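Local coordinates for PpBBE-like 1 D396N (Physcomitrella patens subsp. patens, PDB 6EO5), which is a variant of a moss cellobiose oxidase, an FAD-carrying berberine bridge enzyme homologue of the VAO family, at residues 120-125 with 143-148; 134-139 with 161-166. All coordinates share one frame; numbering follows the deposited sequence.

Interaction 1: residues 120-125 with 143-148. With FAD (flavin-adenine dinucleotide), chain C.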
ATOM      1  N   PHE A 120      -3.181  -7.712 -11.192  1.00 61.17           N
ATOM      2  CA  PHE A 120      -2.196  -8.552 -10.526  1.00 62.67           C
ATOM      3  C   PHE A 120      -2.220  -8.369  -9.009  1.00 63.29           C
ATOM      4  O   PHE A 120      -2.473  -7.272  -8.491  1.00 60.59           O
ATOM      5  CB  PHE A 120      -0.797  -8.229 -11.050  1.00 59.39           C
ATOM      6  CG  PHE A 120      -0.215  -9.294 -11.921  1.00 66.15           C
ATOM      7  CD1 PHE A 120       0.310 -10.453 -11.362  1.00 68.58           C
ATOM      8  CD2 PHE A 120      -0.167  -9.135 -13.303  1.00 69.54           C
ATOM      9  CE1 PHE A 120       0.866 -11.446 -12.174  1.00 65.27           C
ATOM     10  CE2 PHE A 120       0.382 -10.123 -14.123  1.00 63.99           C
ATOM     11  CZ  PHE A 120       0.894 -11.276 -13.554  1.00 62.87           C
ATOM     12  N   ARG A 121      -1.949  -9.467  -8.300  1.00 60.43           N
ATOM     13  CA  ARG A 121      -1.634  -9.456  -6.879  1.00 58.18           C
ATOM     14  C   ARG A 121      -0.124  -9.578  -6.712  1.00 59.81           C
ATOM     15  O   ARG A 121       0.578 -10.035  -7.611  1.00 64.89           O
ATOM     16  CB  ARG A 121      -2.340 -10.592  -6.131  1.00 58.10           C
ATOM     17  CG  ARG A 121      -3.791 -10.843  -6.516  1.00 58.33           C
ATOM     18  CD  ARG A 121      -4.579  -9.578  -6.610  1.00 60.56           C
ATOM     19  NE  ARG A 121      -5.960  -9.738  -6.159  1.00 71.81           N
ATOM     20  CZ  ARG A 121      -7.027  -9.714  -6.956  1.00 69.85           C
ATOM     21  NH1 ARG A 121      -6.879  -9.546  -8.270  1.00 64.82           N
ATOM     22  NH2 ARG A 121      -8.245  -9.865  -6.433  1.00 60.38           N
ATOM     23  N   LEU A 122       0.380  -9.165  -5.545  1.00 59.72           N
ATOM     24  CA  LEU A 122       1.830  -9.061  -5.384  1.00 59.36           C
ATOM     25  C   LEU A 122       2.498 -10.433  -5.398  1.00 63.15           C
ATOM     26  O   LEU A 122       3.573 -10.596  -5.990  1.00 59.15           O
ATOM     27  CB  LEU A 122       2.178  -8.313  -4.100  1.00 55.94           C
ATOM     28  CG  LEU A 122       1.782  -6.838  -4.016  1.00 59.31           C
ATOM     29  CD1 LEU A 122       2.424  -6.219  -2.796  1.00 56.90           C
ATOM     30  CD2 LEU A 122       2.146  -6.063  -5.288  1.00 54.64           C
ATOM     31  N   GLY A 123       1.885 -11.424  -4.751  1.00 61.79           N
ATOM     32  CA  GLY A 123       2.411 -12.769  -4.735  1.00 60.44           C
ATOM     33  C   GLY A 123       2.698 -13.298  -6.131  1.00 64.79           C
ATOM     34  O   GLY A 123       3.849 -13.561  -6.498  1.00 61.85           O
ATOM     35  N   PRO A 124       1.648 -13.463  -6.939  1.00 62.58           N
ATOM     36  CA  PRO A 124       1.863 -13.892  -8.329  1.00 60.45           C
ATOM     37  C   PRO A 124       2.785 -12.975  -9.120  1.00 65.91           C
ATOM     38  O   PRO A 124       3.518 -13.455  -9.998  1.00 65.27           O
ATOM     39  CB  PRO A 124       0.443 -13.902  -8.907  1.00 58.35           C
ATOM     40  CG  PRO A 124      -0.417 -14.190  -7.712  1.00 60.96           C
ATOM     41  CD  PRO A 124       0.218 -13.448  -6.583  1.00 60.47           C
ATOM     42  N   LEU A 125       2.775 -11.667  -8.846  1.00 63.75           N
ATOM     43  CA  LEU A 125       3.647 -10.773  -9.597  1.00 62.33           C
ATOM     44  C   LEU A 125       5.119 -11.029  -9.271  1.00 65.02           C
ATOM     45  O   LEU A 125       5.977 -10.970 -10.163  1.00 64.62           O
ATOM     46  CB  LEU A 125       3.265  -9.316  -9.336  1.00 58.69           C
ATOM     47  CG  LEU A 125       4.108  -8.270 -10.070  1.00 59.56           C
ATOM     48  CD1 LEU A 125       4.131  -8.531 -11.564  1.00 57.67           C
ATOM     49  CD2 LEU A 125       3.615  -6.851  -9.777  1.00 56.77           C
ATOM     50  N   PRO A 143       1.060 -10.859   0.155  1.00 58.85           N
ATOM     51  CA  PRO A 143       0.978 -11.451  -1.190  1.00 56.95           C
ATOM     52  C   PRO A 143      -0.343 -11.214  -1.905  1.00 59.82           C
ATOM     53  O   PRO A 143      -0.353 -11.199  -3.148  1.00 55.54           O
ATOM     54  CB  PRO A 143       1.206 -12.946  -0.929  1.00 57.67           C
ATOM     55  CG  PRO A 143       1.881 -12.998   0.379  1.00 58.53           C
ATOM     56  CD  PRO A 143       1.330 -11.879   1.179  1.00 56.84           C
ATOM     57  N   THR A 144      -1.451 -11.037  -1.174  1.00 55.36           N
ATOM     58  CA  THR A 144      -2.759 -10.882  -1.802  1.00 55.46           C
ATOM     59  C   THR A 144      -3.088  -9.438  -2.170  1.00 59.10           C
ATOM     60  O   THR A 144      -4.174  -9.195  -2.717  1.00 60.95           O
ATOM     61  CB  THR A 144      -3.869 -11.452  -0.903  1.00 54.46           C
ATOM     62  OG1 THR A 144      -4.057 -10.621   0.244  1.00 58.13           O
ATOM     63  CG2 THR A 144      -3.515 -12.849  -0.438  1.00 60.17           C
ATOM     64  N   VAL A 145      -2.178  -8.488  -1.917  1.00 55.14           N
ATOM     65  CA  VAL A 145      -2.428  -7.085  -2.235  1.00 58.19           C
ATOM     66  C   VAL A 145      -2.381  -6.878  -3.740  1.00 59.32           C
ATOM     67  O   VAL A 145      -1.541  -7.461  -4.441  1.00 60.99           O
ATOM     68  CB  VAL A 145      -1.409  -6.180  -1.521  1.00 57.26           C
ATOM     69  CG1 VAL A 145      -1.339  -4.794  -2.170  1.00 52.98           C
ATOM     70  CG2 VAL A 145      -1.764  -6.050  -0.060  1.00 55.92           C
ATOM     71  N   GLY A 146      -3.286  -6.044  -4.250  1.00 53.55           N
ATOM     72  CA  GLY A 146      -3.274  -5.731  -5.664  1.00 56.13           C
ATOM     73  C   GLY A 146      -2.183  -4.726  -5.991  1.00 56.54           C
ATOM     74  O   GLY A 146      -1.897  -3.813  -5.218  1.00 56.39           O
ATOM     75  N   ILE A 147      -1.560  -4.911  -7.160  1.00 55.67           N
ATOM     76  CA  ILE A 147      -0.497  -4.000  -7.571  1.00 55.33           C
ATOM     77  C   ILE A 147      -1.046  -2.601  -7.798  1.00 57.41           C
ATOM     78  O   ILE A 147      -0.325  -1.611  -7.640  1.00 58.18           O
ATOM     79  CB  ILE A 147       0.204  -4.535  -8.833  1.00 52.00           C
ATOM     80  CG1 ILE A 147       1.378  -3.634  -9.226  1.00 52.77           C
ATOM     81  CG2 ILE A 147      -0.783  -4.637  -9.962  1.00 54.38           C
ATOM     82  CD1 ILE A 147       2.448  -3.538  -8.167  1.00 53.55           C
ATOM     83  N   ALA A 148      -2.330  -2.497  -8.147  1.00 57.57           N
ATOM     84  CA  ALA A 148      -2.929  -1.253  -8.616  1.00 57.97           C
ATOM     85  C   ALA A 148      -3.038  -0.207  -7.511  1.00 59.34           C
ATOM     86  O   ALA A 148      -2.381   0.837  -7.582  1.00 57.47           O
ATOM     87  CB  ALA A 148      -4.309  -1.536  -9.211  1.00 62.98           C
TER
HETATM   88  PA  FAD C 601      -8.074  -1.828  -3.536  1.00 59.67           P
HETATM   89  O1A FAD C 601      -9.021  -1.771  -2.347  1.00 53.70           O
HETATM   90  O2A FAD C 601      -8.607  -2.710  -4.636  1.00 58.80           O
HETATM   91  O5B FAD C 601      -7.670  -0.376  -4.114  1.00 57.32           O
HETATM   92  C5B FAD C 601      -7.412   0.716  -3.258  1.00 58.34           C
HETATM   93  C4B FAD C 601      -7.773   2.033  -3.937  1.00 56.92           C
HETATM   94  O4B FAD C 601      -7.180   2.101  -5.220  1.00 59.84           O
HETATM   95  C3B FAD C 601      -9.271   2.177  -4.145  1.00 58.39           C
HETATM   96  O3B FAD C 601      -9.601   3.547  -4.076  1.00 60.19           O
HETATM   97  C2B FAD C 601      -9.457   1.701  -5.561  1.00 58.68           C
HETATM   98  O2B FAD C 601     -10.618   2.236  -6.147  1.00 61.00           O
HETATM   99  C1B FAD C 601      -8.174   2.182  -6.228  1.00 62.56           C
HETATM  100  N9A FAD C 601      -7.882   1.331  -7.403  1.00 62.86           N
HETATM  101  C8A FAD C 601      -7.790  -0.040  -7.424  1.00 62.51           C
HETATM  102  N7A FAD C 601      -7.532  -0.441  -8.687  1.00 61.95           N
HETATM  103  C5A FAD C 601      -7.462   0.651  -9.478  1.00 59.10           C
HETATM  104  C6A FAD C 601      -7.237   0.803 -10.833  1.00 61.67           C
HETATM  105  N6A FAD C 601      -7.035  -0.270 -11.591  1.00 63.21           N
HETATM  106  N1A FAD C 601      -7.219   2.064 -11.385  1.00 62.62           N
HETATM  107  C2A FAD C 601      -7.441   3.163 -10.587  1.00 59.17           C
HETATM  108  N3A FAD C 601      -7.672   3.011  -9.236  1.00 61.34           N
HETATM  109  C4A FAD C 601      -7.685   1.771  -8.690  1.00 61.90           C
HETATM  110  N1  FAD C 601       1.089  -1.048   1.972  1.00 57.61           N
HETATM  111  C2  FAD C 601       2.459  -0.891   1.732  1.00 62.28           C
HETATM  112  O2  FAD C 601       2.937   0.139   1.212  1.00 55.17           O
HETATM  113  N3  FAD C 601       3.319  -1.924   2.069  1.00 63.86           N
HETATM  114  C4  FAD C 601       2.837  -3.083   2.639  1.00 61.41           C
HETATM  115  O4  FAD C 601       3.620  -3.986   2.915  1.00 65.96           O
HETATM  116  C4X FAD C 601       1.480  -3.237   2.881  1.00 62.15           C
HETATM  117  N5  FAD C 601       1.002  -4.417   3.409  1.00 61.75           N
HETATM  118  C5X FAD C 601      -0.350  -4.699   3.352  1.00 60.76           C
HETATM  119  C6  FAD C 601      -0.804  -5.950   3.758  1.00 59.00           C
HETATM  120  C7  FAD C 601      -2.144  -6.340   3.611  1.00 60.59           C
HETATM  121  C7M FAD C 601      -2.594  -7.716   4.049  1.00 55.46           C
HETATM  122  C8  FAD C 601      -3.067  -5.383   3.139  1.00 55.80           C
HETATM  123  C8M FAD C 601      -4.550  -5.691   3.064  1.00 54.87           C
HETATM  124  C9  FAD C 601      -2.603  -4.092   2.820  1.00 58.48           C
HETATM  125  C9A FAD C 601      -1.245  -3.734   2.899  1.00 60.98           C
HETATM  126  N10 FAD C 601      -0.763  -2.446   2.626  1.00 59.23           N
HETATM  127  C10 FAD C 601       0.596  -2.230   2.507  1.00 58.15           C
HETATM  128  C1' FAD C 601      -1.669  -1.349   2.176  1.00 56.75           C
HETATM  129  C2' FAD C 601      -1.798  -1.405   0.656  1.00 58.43           C
HETATM  130  O2' FAD C 601      -0.687  -0.850  -0.009  1.00 56.72           O
HETATM  131  C3' FAD C 601      -3.040  -0.644   0.252  1.00 54.81           C
HETATM  132  O3' FAD C 601      -4.114  -1.276   0.905  1.00 55.42           O
HETATM  133  C4' FAD C 601      -3.199  -0.665  -1.266  1.00 56.12           C
HETATM  134  O4' FAD C 601      -3.838   0.530  -1.669  1.00 52.97           O
HETATM  135  C5' FAD C 601      -3.974  -1.902  -1.713  1.00 53.17           C
HETATM  136  O5' FAD C 601      -4.262  -1.913  -3.096  1.00 53.90           O
HETATM  137  P   FAD C 601      -5.397  -2.930  -3.636  1.00 57.10           P
HETATM  138  O1P FAD C 601      -5.438  -2.880  -5.145  1.00 60.40           O
HETATM  139  O2P FAD C 601      -5.249  -4.333  -3.110  1.00 59.87           O
HETATM  140  O3P FAD C 601      -6.718  -2.397  -2.888  1.00 62.08           O
HETATM  141  O   HOH W   1      -4.294  -5.166  -8.720  1.00 57.66           O
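The guanidinium of Arg-121 turns one edge toward Thr-144 O, which lies near its plane but 3.9 Å from NE. Bends at chi2 and chi3 fold the arginine chain past that carbonyl, and NH1 bonds back to Gly-119 O. Leu-125 CD1 sits over the centre of one face of the Phe-120 ring, while across the contact it is Phe-120 CB that packs, against Ile-147 CG2. The dimethylbenzene ring of the flavin has Val-145 CG2 over one face, 3.5 Å from FAD C8. With CG1 anti to the backbone N (chi1 161°), CG2 is turned to the flavin and CG1 to FAD C5' and O2P. On its other flank Val-145 runs side by side with Leu-122, Val-145 CB lying 4.0 Å from Leu-122 CD1. Ile-147 CD1 approaches Leu-122 CD2 and Leu-125 CD2, crossing both leucines at about a right angle. Backbone bonds tie the segments together around a single bridge between Arg-121 and Gly-146. Leu-122 N donates to Val-145 O, and Gly-123 N reaches a lone pair of Pro-143 O (2.8 Å), so two amides of the first turn of helix 122-133, just past the N-cap Arg-121, find acceptors here. In return Ile-147 N gives a fairly straight bond to Phe-120 O (2.9 Å, 167° at the hydrogen), and a water also donates to that oxygen. Gly-146, N-cap of helix 147-153, bonds through its N to FAD O2P (2.8 Å), which probably helps to offset the phosphate charge, and Ala-148 CB lies 3.4 Å from FAD N7A of the adenine. This stretch of loop running into a helix start, with Val-145 at the flavin and Ala-148 at the adenine, belongs to the FAD site of the PCMH-type binding domain that marks the VAO family.

Interaction 2: residues 134-139 with 161-166; sequences KVTIPA and RKFGLV
Pro-138 meets Phe-163 through apolar packing: CG of the proline lies 3.7 Å from Phe-163 CB, while Pro-138 CB lies at the edge of the phenyl ring, near its plane. Lys-162 CB covers one face of that ring toward its rim. Val-166 supplies the second apolar cluster. Its CG1, anti to the backbone N at -177°, faces Ile-137 CD1 at 4.3 Å, and Val-166 CG2 lies 3.4 Å from Ala-139 CA, with Ala-139 CB and Pro-138 O also close.

Backbone geometry shapes both partners. Pro-138 is the centre of an inverse gamma turn, with a weak bond from Ala-139 N to Ile-137 O, and this turn presents the proline ring to the other segment. In that segment, Gly-164 leaves helix 160-163 with positive phi (95°) and directs its carbonyl O toward Pro-138 CB and CG. In the FAD-binding domain the contact thus joins the loop after the short strand 135-136, which pairs antiparallel with strand 207-217, to the end of that helix.

Polar ties run outward, none linking the two segments directly. Thr-136 is backbone hydrogen-bonded to His-216 of strand 207-217, and the His-216 ring stacks with Phe-163; Gly-164 O accepts from Ser-160 OG, and Asn-169 ND2 bonds to both Phe-163 O and Leu-165 O.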
ATOM      1  N   LYS A 134      14.828 -13.182 -12.881  1.00 61.93           N
ATOM      2  CA  LYS A 134      15.357 -12.914 -11.539  1.00 65.23           C
ATOM      3  C   LYS A 134      15.387 -11.410 -11.226  1.00 64.16           C
ATOM      4  O   LYS A 134      16.369 -10.865 -10.711  1.00 60.83           O
ATOM      5  CB  LYS A 134      16.734 -13.546 -11.367  1.00 61.17           C
ATOM      6  CG  LYS A 134      16.655 -15.030 -11.134  1.00 62.61           C
ATOM      7  CD  LYS A 134      18.027 -15.648 -11.068  1.00 68.56           C
ATOM      8  CE  LYS A 134      17.935 -17.164 -11.078  1.00 67.77           C
ATOM      9  NZ  LYS A 134      19.292 -17.763 -10.962  1.00 84.18           N
ATOM     10  N   VAL A 135      14.280 -10.740 -11.540  1.00 63.82           N
ATOM     11  CA  VAL A 135      14.103  -9.324 -11.261  1.00 64.39           C
ATOM     12  C   VAL A 135      12.906  -9.145 -10.322  1.00 64.42           C
ATOM     13  O   VAL A 135      12.205 -10.096  -9.967  1.00 60.77           O
ATOM     14  CB  VAL A 135      13.920  -8.493 -12.548  1.00 64.64           C
ATOM     15  CG1 VAL A 135      15.155  -8.603 -13.408  1.00 61.69           C
ATOM     16  CG2 VAL A 135      12.699  -8.966 -13.316  1.00 62.98           C
ATOM     17  N   THR A 136      12.675  -7.898  -9.927  1.00 65.22           N
ATOM     18  CA  THR A 136      11.572  -7.594  -9.025  1.00 60.17           C
ATOM     19  C   THR A 136      11.252  -6.114  -9.131  1.00 62.59           C
ATOM     20  O   THR A 136      12.020  -5.326  -9.689  1.00 63.47           O
ATOM     21  CB  THR A 136      11.913  -7.972  -7.573  1.00 59.57           C
ATOM     22  OG1 THR A 136      10.710  -8.146  -6.819  1.00 58.72           O
ATOM     23  CG2 THR A 136      12.782  -6.908  -6.916  1.00 52.38           C
ATOM     24  N   ILE A 137      10.086  -5.751  -8.613  1.00 62.59           N
ATOM     25  CA  ILE A 137       9.827  -4.364  -8.243  1.00 60.86           C
ATOM     26  C   ILE A 137       9.850  -4.312  -6.719  1.00 62.29           C
ATOM     27  O   ILE A 137       9.597  -5.335  -6.061  1.00 58.06           O
ATOM     28  CB  ILE A 137       8.493  -3.860  -8.812  1.00 59.68           C
ATOM     29  CG1 ILE A 137       7.331  -4.671  -8.256  1.00 54.19           C
ATOM     30  CG2 ILE A 137       8.519  -3.899 -10.315  1.00 58.70           C
ATOM     31  CD1 ILE A 137       5.997  -4.154  -8.704  1.00 56.80           C
ATOM     32  N   PRO A 138      10.151  -3.141  -6.099  1.00 57.62           N
ATOM     33  CA  PRO A 138      10.217  -3.064  -4.629  1.00 53.78           C
ATOM     34  C   PRO A 138       8.839  -2.918  -3.977  1.00 57.37           C
ATOM     35  O   PRO A 138       8.543  -1.935  -3.286  1.00 57.65           O
ATOM     36  CB  PRO A 138      11.119  -1.840  -4.413  1.00 53.06           C
ATOM     37  CG  PRO A 138      10.828  -0.959  -5.579  1.00 53.55           C
ATOM     38  CD  PRO A 138      10.522  -1.869  -6.745  1.00 55.64           C
ATOM     39  N   ALA A 139       7.983  -3.926  -4.163  1.00 55.63           N
ATOM     40  CA  ALA A 139       6.629  -3.884  -3.621  1.00 59.95           C
ATOM     41  C   ALA A 139       6.603  -4.326  -2.159  1.00 56.99           C
ATOM     42  O   ALA A 139       7.622  -4.708  -1.578  1.00 55.29           O
ATOM     43  CB  ALA A 139       5.682  -4.741  -4.458  1.00 56.30           C
ATOM     44  N   ARG A 161      14.291   0.800   0.167  1.00 52.07           N
ATOM     45  CA  ARG A 161      15.346   1.763   0.474  1.00 52.30           C
ATOM     46  C   ARG A 161      16.479   1.697  -0.543  1.00 56.35           C
ATOM     47  O   ARG A 161      17.263   2.643  -0.654  1.00 57.34           O
ATOM     48  CB  ARG A 161      15.846   1.564   1.912  1.00 49.58           C
ATOM     49  CG  ARG A 161      14.740   1.872   2.958  1.00 50.90           C
ATOM     50  CD  ARG A 161      15.214   1.858   4.411  1.00 52.50           C
ATOM     51  NE  ARG A 161      15.967   3.054   4.806  1.00 55.96           N
ATOM     52  CZ  ARG A 161      17.297   3.107   4.877  1.00 58.14           C
ATOM     53  NH1 ARG A 161      18.010   2.031   4.574  1.00 54.72           N
ATOM     54  NH2 ARG A 161      17.914   4.226   5.249  1.00 53.79           N
ATOM     55  N   LYS A 162      16.550   0.625  -1.323  1.00 57.21           N
ATOM     56  CA  LYS A 162      17.496   0.558  -2.419  1.00 56.12           C
ATOM     57  C   LYS A 162      16.845   0.997  -3.722  1.00 53.90           C
ATOM     58  O   LYS A 162      17.382   1.861  -4.422  1.00 53.24           O
ATOM     59  CB  LYS A 162      18.044  -0.867  -2.542  1.00 60.27           C
ATOM     60  CG  LYS A 162      19.208  -1.025  -3.489  1.00 55.23           C
ATOM     61  CD  LYS A 162      20.423  -0.279  -2.974  1.00 58.11           C
ATOM     62  CE  LYS A 162      21.643  -0.543  -3.847  1.00 56.94           C
ATOM     63  NZ  LYS A 162      22.635   0.553  -3.693  1.00 60.28           N
ATOM     64  N   PHE A 163      15.671   0.437  -4.031  1.00 52.15           N
ATOM     65  CA  PHE A 163      15.060   0.536  -5.355  1.00 52.94           C
ATOM     66  C   PHE A 163      13.939   1.569  -5.458  1.00 57.24           C
ATOM     67  O   PHE A 163      13.417   1.775  -6.563  1.00 58.30           O
ATOM     68  CB  PHE A 163      14.497  -0.828  -5.789  1.00 53.86           C
ATOM     69  CG  PHE A 163      15.513  -1.946  -5.802  1.00 56.22           C
ATOM     70  CD1 PHE A 163      16.840  -1.710  -6.161  1.00 55.49           C
ATOM     71  CD2 PHE A 163      15.132  -3.241  -5.467  1.00 54.69           C
ATOM     72  CE1 PHE A 163      17.759  -2.741  -6.183  1.00 51.68           C
ATOM     73  CE2 PHE A 163      16.052  -4.284  -5.494  1.00 57.40           C
ATOM     74  CZ  PHE A 163      17.365  -4.033  -5.848  1.00 52.08           C
ATOM     75  N   GLY A 164      13.544   2.205  -4.347  1.00 55.91           N
ATOM     76  CA  GLY A 164      12.472   3.186  -4.332  1.00 51.48           C
ATOM     77  C   GLY A 164      11.136   2.569  -3.956  1.00 56.15           C
ATOM     78  O   GLY A 164      11.026   1.389  -3.613  1.00 59.55           O
ATOM     79  N   LEU A 165      10.099   3.405  -4.005  1.00 55.54           N
ATOM     80  CA  LEU A 165       8.732   2.927  -3.838  1.00 55.47           C
ATOM     81  C   LEU A 165       8.225   2.347  -5.153  1.00 54.60           C
ATOM     82  O   LEU A 165       8.748   2.643  -6.228  1.00 54.95           O
ATOM     83  CB  LEU A 165       7.800   4.060  -3.387  1.00 53.51           C
ATOM     84  CG  LEU A 165       8.188   4.884  -2.154  1.00 52.66           C
ATOM     85  CD1 LEU A 165       7.362   6.156  -2.091  1.00 51.92           C
ATOM     86  CD2 LEU A 165       8.048   4.082  -0.861  1.00 47.08           C
ATOM     87  N   VAL A 166       7.181   1.516  -5.062  1.00 55.42           N
ATOM     88  CA  VAL A 166       6.530   1.023  -6.275  1.00 53.51           C
ATOM     89  C   VAL A 166       6.156   2.190  -7.173  1.00 58.14           C
ATOM     90  O   VAL A 166       6.424   2.179  -8.383  1.00 59.58           O
ATOM     91  CB  VAL A 166       5.296   0.178  -5.923  1.00 55.45           C
ATOM     92  CG1 VAL A 166       4.672  -0.379  -7.174  1.00 52.63           C
ATOM     93  CG2 VAL A 166       5.685  -0.930  -4.995  1.00 58.40           C
TER

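The four segments alternate along the chain, 120-125, 134-139, 143-148 and 161-166, so the loop closed by interaction 1 overlaps the one closed by interaction 2. All lie in the FAD-binding domain, with the two centres about 14 Å apart. Helix 122-133 leads into strand 135-136, and helix 147-153 follows later. The contacts merge in one apolar core: Ile-147 CD1 of interaction 1 lies 3.6 Å from Ile-137 CD1 of interaction 2, and Leu-122 CD2 approaches Ala-139 CB. Interaction 1 touches the cofactor directly, whereas interaction 2 lies farther from FAD, the side chain of Leu-165 being about 7 Å from it, and packs against strand 207-217.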